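Side-chain contacts in ZYRO0G01672p (Zygosaccharomyces rouxii, PDB 4U8T), which probably reads N6-methyladenosine marks in messenger RNA, which its YTH domain binds: residues Q147-P150 with A151-K155; E63-P66 with Q67-I71. One frame throughout, in Å; residues are numbered along the deposited sequence.

Contact 1. Residues Q147-P150 with A151-K155; sequences QEIP and ATISK
Two donors of S154 converge on one acceptor, the carbonyl oxygen of P150. The backbone bond from S154 N to P150 O is 2.9 Å long; its N-H...O angle is 153° and its donor lies in the carbonyl plane; it is the i to i+4 bond of the first helical turn. The second bond, from S154 OG to P150 O, measures 3.0 Å and reaches the same oxygen from above that plane, 54° out of it. The hydroxyl gets there because OG stands beside its own backbone N, anti to the carbonyl carbon (chi1 -70°), which bends it back against the first turn.

The two bonds of S154 mark a strand-to-helix junction of the YTH domain: the weakly bonded edge strand 148-149 stops, P150 occupies the N-cap position, and helix 151-161 begins. The strand pairs with strand 27-33 through backbone bonds of Q147 with V30 and I149 with F28, and E148 adds a salt bridge to R27. Local to the strand side, Q147 NE2 donates to E148 O at 2.7 Å, with the acceptor close to the plane of the amide.

Apolar contacts lie beside the doubly gripped carbonyl. I149 CG2 rests 3.9 Å from I153 CG2, the two side chains crossing at about a right angle, and the same methyl meets S154 OG. In I149 this methyl is anti to the backbone N, with CG1 beside that N; the branch thus faces the helix. I149 and P150 both also touch I132, while I153 packs on F130. The P150 ring makes a looser approach, its CG 4.4 Å from I153 CD1.

Contact 2. Residues E63-P66 with Q67-I71; sequences ESLP and QGAKI
L65 folds its isobutyl group into the bend of the chain, where its two methyls meet different partners. CD2 lies 3.9 Å from A69 CB, and CD1 sits at the same separation, 3.9 Å, from I71 CG1. The bend contains a type I beta turn from P66 to A69, within the loop that joins helix 52-63 to strand 71-77 of the YTH domain. With CG beside the backbone N and anti to the carbonyl carbon (chi1 -71°), the leucine points across the mouth of the loop, and CD1 comes against the A69 to K70 backbone, 3.5 Å from K70 C. An alanine in place of L65 would probably leave A69 CB and I71 CG1 without the methyls that bridge them, opening a gap between the two arms of the loop.

Around this centre, I71 is buried against A61 and Y62 of helix 52-63 and against M89. Farther out, the P66 ring offers CG to A69 CB at 4.2 Å, the methyl of the alanine thus being touched by both L65 and P66. P66 also packs on H25, and A69 on S26.

The polar edge starts at K70, whose backbone N bonds to S26 OG and whose NZ forms a salt bridge with E88. The turn itself is closed by A69 N donating to P66 O over 3.1 Å, with an N-H...O angle of 156° and the donor 39° out of the carbonyl plane.

Contact 2 comes first along the chain, between helix 52-63 and strand 71-77; contact 1 follows much later, where edge strand 148-149 passes into helix 151-161. Their centres are 15 Å apart and their nearest atoms about 8 Å, without touching. Strand 27-33 relates them: in the mixed sheet it lies between strand 71-77, to which it runs parallel, and strand 148-149, to which it is antiparallel. R27 lies on this strand and is met from both contacts. Contact 2 thus leads into the strand on one flank of 27-33, and contact 1 leads out of the strand on its other flank. Contact 1 is about 7 Å from the bound RNA at its nearest atom, contact 2 about 14 Å.

Contact 1. Residues Q147-P150 with A151-K155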
ATOM      1  N   GLN A 147      -8.211  -4.033  -1.722  1.00 17.27           N
ATOM      2  CA  GLN A 147      -9.421  -3.304  -1.470  1.00 13.19           C
ATOM      3  C   GLN A 147      -9.244  -1.832  -1.739  1.00 16.88           C
ATOM      4  O   GLN A 147      -8.358  -1.207  -1.177  1.00 16.37           O
ATOM      5  CB  GLN A 147      -9.857  -3.513  -0.044  1.00 14.42           C
ATOM      6  CG  GLN A 147     -10.947  -2.577   0.358  1.00 16.91           C
ATOM      7  CD  GLN A 147     -12.220  -2.802  -0.395  1.00 16.60           C
ATOM      8  OE1 GLN A 147     -12.831  -3.854  -0.306  1.00 15.28           O
ATOM      9  NE2 GLN A 147     -12.629  -1.805  -1.147  1.00 17.52           N
ATOM     10  N   GLU A 148     -10.105  -1.274  -2.583  1.00 18.91           N
ATOM     11  CA  GLU A 148     -10.011   0.133  -2.930  1.00 17.83           C
ATOM     12  C   GLU A 148     -10.671   1.038  -1.887  1.00 21.87           C
ATOM     13  O   GLU A 148     -11.715   0.714  -1.332  1.00 21.97           O
ATOM     14  CB  GLU A 148     -10.618   0.403  -4.303  1.00 15.48           C
ATOM     15  CG  GLU A 148     -10.481   1.862  -4.705  1.00 17.81           C
ATOM     16  CD  GLU A 148     -10.782   2.168  -6.141  1.00 28.34           C
ATOM     17  OE1 GLU A 148     -11.197   1.268  -6.892  1.00 30.87           O
ATOM     18  OE2 GLU A 148     -10.599   3.333  -6.525  1.00 26.11           O
ATOM     19  N   ILE A 149     -10.031   2.179  -1.646  1.00 20.73           N
ATOM     20  CA  ILE A 149     -10.478   3.159  -0.686  1.00 20.25           C
ATOM     21  C   ILE A 149     -10.860   4.444  -1.393  1.00 23.17           C
ATOM     22  O   ILE A 149     -10.144   4.901  -2.277  1.00 20.82           O
ATOM     23  CB  ILE A 149      -9.372   3.447   0.324  1.00 17.41           C
ATOM     24  CG1 ILE A 149      -8.783   2.161   0.818  1.00 18.18           C
ATOM     25  CG2 ILE A 149      -9.859   4.254   1.483  1.00 19.69           C
ATOM     26  CD1 ILE A 149      -7.405   2.366   1.296  1.00 24.59           C
ATOM     27  N   PRO A 150     -12.002   5.034  -1.020  1.00 27.66           N
ATOM     28  CA  PRO A 150     -12.363   6.300  -1.660  1.00 28.31           C
ATOM     29  C   PRO A 150     -11.373   7.414  -1.323  1.00 28.91           C
ATOM     30  O   PRO A 150     -10.794   7.405  -0.241  1.00 26.36           O
ATOM     31  CB  PRO A 150     -13.754   6.595  -1.087  1.00 25.08           C
ATOM     32  CG  PRO A 150     -14.257   5.337  -0.641  1.00 22.84           C
ATOM     33  CD  PRO A 150     -13.085   4.545  -0.160  1.00 25.18           C
ATOM     34  N   ALA A 151     -11.247   8.392  -2.212  1.00 32.29           N
ATOM     35  CA  ALA A 151     -10.222   9.432  -2.119  1.00 31.62           C
ATOM     36  C   ALA A 151     -10.283  10.312  -0.877  1.00 28.21           C
ATOM     37  O   ALA A 151      -9.280  10.584  -0.256  1.00 27.26           O
ATOM     38  CB  ALA A 151     -10.288  10.297  -3.332  1.00 28.98           C
ATOM     39  N   THR A 152     -11.454  10.808  -0.545  1.00 30.12           N
ATOM     40  CA  THR A 152     -11.557  11.704   0.586  1.00 31.54           C
ATOM     41  C   THR A 152     -11.225  10.947   1.891  1.00 33.41           C
ATOM     42  O   THR A 152     -10.545  11.484   2.755  1.00 34.27           O
ATOM     43  CB  THR A 152     -12.941  12.380   0.640  1.00 28.56           C
ATOM     44  OG1 THR A 152     -13.077  13.098   1.868  1.00 28.09           O
ATOM     45  CG2 THR A 152     -14.039  11.347   0.536  1.00 41.39           C
ATOM     46  N   ILE A 153     -11.728   9.726   2.052  1.00 29.38           N
ATOM     47  CA  ILE A 153     -11.353   8.913   3.194  1.00 25.49           C
ATOM     48  C   ILE A 153      -9.853   8.655   3.222  1.00 24.91           C
ATOM     49  O   ILE A 153      -9.242   8.705   4.258  1.00 26.36           O
ATOM     50  CB  ILE A 153     -12.130   7.598   3.210  1.00 26.60           C
ATOM     51  CG1 ILE A 153     -13.545   7.856   3.716  1.00 30.27           C
ATOM     52  CG2 ILE A 153     -11.515   6.624   4.144  1.00 21.57           C
ATOM     53  CD1 ILE A 153     -14.515   6.738   3.478  1.00 24.89           C
ATOM     54  N   SER A 154      -9.258   8.386   2.075  1.00 26.95           N
ATOM     55  CA  SER A 154      -7.828   8.124   1.988  1.00 24.14           C
ATOM     56  C   SER A 154      -6.945   9.266   2.467  1.00 25.85           C
ATOM     57  O   SER A 154      -5.933   9.047   3.117  1.00 28.48           O
ATOM     58  CB  SER A 154      -7.441   7.797   0.553  1.00 22.00           C
ATOM     59  OG  SER A 154      -7.937   6.552   0.150  1.00 22.40           O
ATOM     60  N   LYS A 155      -7.295  10.479   2.085  1.00 27.86           N
ATOM     61  CA  LYS A 155      -6.550  11.647   2.485  1.00 25.82           C
ATOM     62  C   LYS A 155      -6.605  11.835   3.997  1.00 31.38           C
ATOM     63  O   LYS A 155      -5.636  12.255   4.593  1.00 32.88           O
ATOM     64  CB  LYS A 155      -7.057  12.887   1.746  1.00 26.74           C
ATOM     65  CG  LYS A 155      -6.576  12.943   0.306  1.00 28.05           C
ATOM     66  CD  LYS A 155      -7.257  14.001  -0.535  1.00 30.27           C
ATOM     67  CE  LYS A 155      -6.763  13.936  -1.971  1.00 33.35           C
ATOM     68  NZ  LYS A 155      -7.308  14.984  -2.887  1.00 28.64           N
TER

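Contact 2. Residues E63-P66 with Q67-I71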
ATOM      1  N   GLU A  63      -3.042   1.547 -15.431  1.00 30.02           N
ATOM      2  CA  GLU A  63      -3.191   1.948 -16.827  1.00 32.32           C
ATOM      3  C   GLU A  63      -4.229   3.037 -17.039  1.00 29.42           C
ATOM      4  O   GLU A  63      -4.049   3.876 -17.894  1.00 37.45           O
ATOM      5  CB  GLU A  63      -3.532   0.752 -17.704  1.00 34.51           C
ATOM      6  CG  GLU A  63      -3.691   1.068 -19.208  1.00 47.84           C
ATOM      7  CD  GLU A  63      -2.504   1.769 -19.877  1.00 52.39           C
ATOM      8  OE1 GLU A  63      -1.369   1.713 -19.355  1.00 55.77           O
ATOM      9  OE2 GLU A  63      -2.713   2.358 -20.964  1.00 47.45           O
ATOM     10  N   SER A  64      -5.293   3.036 -16.251  1.00 28.50           N
ATOM     11  CA  SER A  64      -6.412   3.956 -16.419  1.00 26.53           C
ATOM     12  C   SER A  64      -6.195   5.380 -15.956  1.00 29.61           C
ATOM     13  O   SER A  64      -7.063   6.214 -16.141  1.00 28.98           O
ATOM     14  CB  SER A  64      -7.615   3.434 -15.660  1.00 31.56           C
ATOM     15  OG  SER A  64      -8.077   2.234 -16.213  1.00 42.54           O
ATOM     16  N   LEU A  65      -5.077   5.658 -15.304  1.00 27.39           N
ATOM     17  CA  LEU A  65      -4.878   6.975 -14.698  1.00 29.67           C
ATOM     18  C   LEU A  65      -4.647   8.106 -15.694  1.00 31.38           C
ATOM     19  O   LEU A  65      -3.849   7.971 -16.609  1.00 34.11           O
ATOM     20  CB  LEU A  65      -3.695   6.944 -13.728  1.00 29.00           C
ATOM     21  CG  LEU A  65      -3.803   6.212 -12.390  1.00 23.68           C
ATOM     22  CD1 LEU A  65      -2.510   6.330 -11.650  1.00 26.81           C
ATOM     23  CD2 LEU A  65      -4.921   6.750 -11.578  1.00 26.52           C
ATOM     24  N   PRO A  66      -5.329   9.239 -15.499  1.00 29.68           N
ATOM     25  CA  PRO A  66      -4.988  10.496 -16.167  1.00 25.54           C
ATOM     26  C   PRO A  66      -3.555  10.831 -15.809  1.00 36.46           C
ATOM     27  O   PRO A  66      -3.109  10.321 -14.794  1.00 44.07           O
ATOM     28  CB  PRO A  66      -5.975  11.489 -15.585  1.00 20.13           C
ATOM     29  CG  PRO A  66      -6.554  10.827 -14.429  1.00 26.74           C
ATOM     30  CD  PRO A  66      -6.514   9.381 -14.652  1.00 26.29           C
ATOM     31  N   GLN A  67      -2.867  11.684 -16.558  1.00 39.64           N
ATOM     32  CA  GLN A  67      -1.404  11.721 -16.486  1.00 44.08           C
ATOM     33  C   GLN A  67      -0.757  11.985 -15.133  1.00 44.64           C
ATOM     34  O   GLN A  67       0.147  11.249 -14.718  1.00 45.21           O
ATOM     35  CB  GLN A  67      -0.855  12.756 -17.461  1.00 47.08           C
ATOM     36  CG  GLN A  67      -0.115  12.136 -18.636  1.00 61.86           C
ATOM     37  CD  GLN A  67       1.052  11.234 -18.209  1.00 67.07           C
ATOM     38  OE1 GLN A  67       1.667  11.438 -17.159  1.00 65.58           O
ATOM     39  NE2 GLN A  67       1.367  10.241 -19.038  1.00 61.55           N
ATOM     40  N   GLY A  68      -1.200  13.017 -14.442  1.00 35.69           N
ATOM     41  CA  GLY A  68      -0.551  13.357 -13.200  1.00 32.77           C
ATOM     42  C   GLY A  68      -0.821  12.406 -12.056  1.00 33.56           C
ATOM     43  O   GLY A  68      -0.128  12.436 -11.050  1.00 33.85           O
ATOM     44  N   ALA A  69      -1.839  11.574 -12.199  1.00 30.63           N
ATOM     45  CA  ALA A  69      -2.347  10.838 -11.064  1.00 28.10           C
ATOM     46  C   ALA A  69      -1.516   9.624 -10.683  1.00 31.74           C
ATOM     47  O   ALA A  69      -0.810   9.040 -11.499  1.00 30.20           O
ATOM     48  CB  ALA A  69      -3.751  10.437 -11.332  1.00 30.34           C
ATOM     49  N   LYS A  70      -1.645   9.230  -9.425  1.00 31.23           N
ATOM     50  CA  LYS A  70      -0.869   8.130  -8.886  1.00 30.97           C
ATOM     51  C   LYS A  70      -1.751   7.072  -8.263  1.00 26.32           C
ATOM     52  O   LYS A  70      -2.933   7.288  -8.039  1.00 25.25           O
ATOM     53  CB  LYS A  70       0.121   8.656  -7.850  1.00 32.57           C
ATOM     54  CG  LYS A  70       1.247   9.531  -8.425  1.00 36.42           C
ATOM     55  CD  LYS A  70       2.122  10.117  -7.315  1.00 43.50           C
ATOM     56  CE  LYS A  70       3.191  11.076  -7.849  1.00 53.81           C
ATOM     57  NZ  LYS A  70       4.185  11.486  -6.799  1.00 49.67           N
ATOM     58  N   ILE A  71      -1.160   5.931  -7.960  1.00 26.99           N
ATOM     59  CA  ILE A  71      -1.846   4.921  -7.158  1.00 24.54           C
ATOM     60  C   ILE A  71      -1.089   4.705  -5.861  1.00 21.67           C
ATOM     61  O   ILE A  71       0.079   4.354  -5.859  1.00 22.39           O
ATOM     62  CB  ILE A  71      -2.001   3.578  -7.904  1.00 20.91           C
ATOM     63  CG1 ILE A  71      -3.131   3.673  -8.915  1.00 22.25           C
ATOM     64  CG2 ILE A  71      -2.328   2.464  -6.947  1.00 19.51           C
ATOM     65  CD1 ILE A  71      -3.437   2.419  -9.553  1.00 26.00           C
TER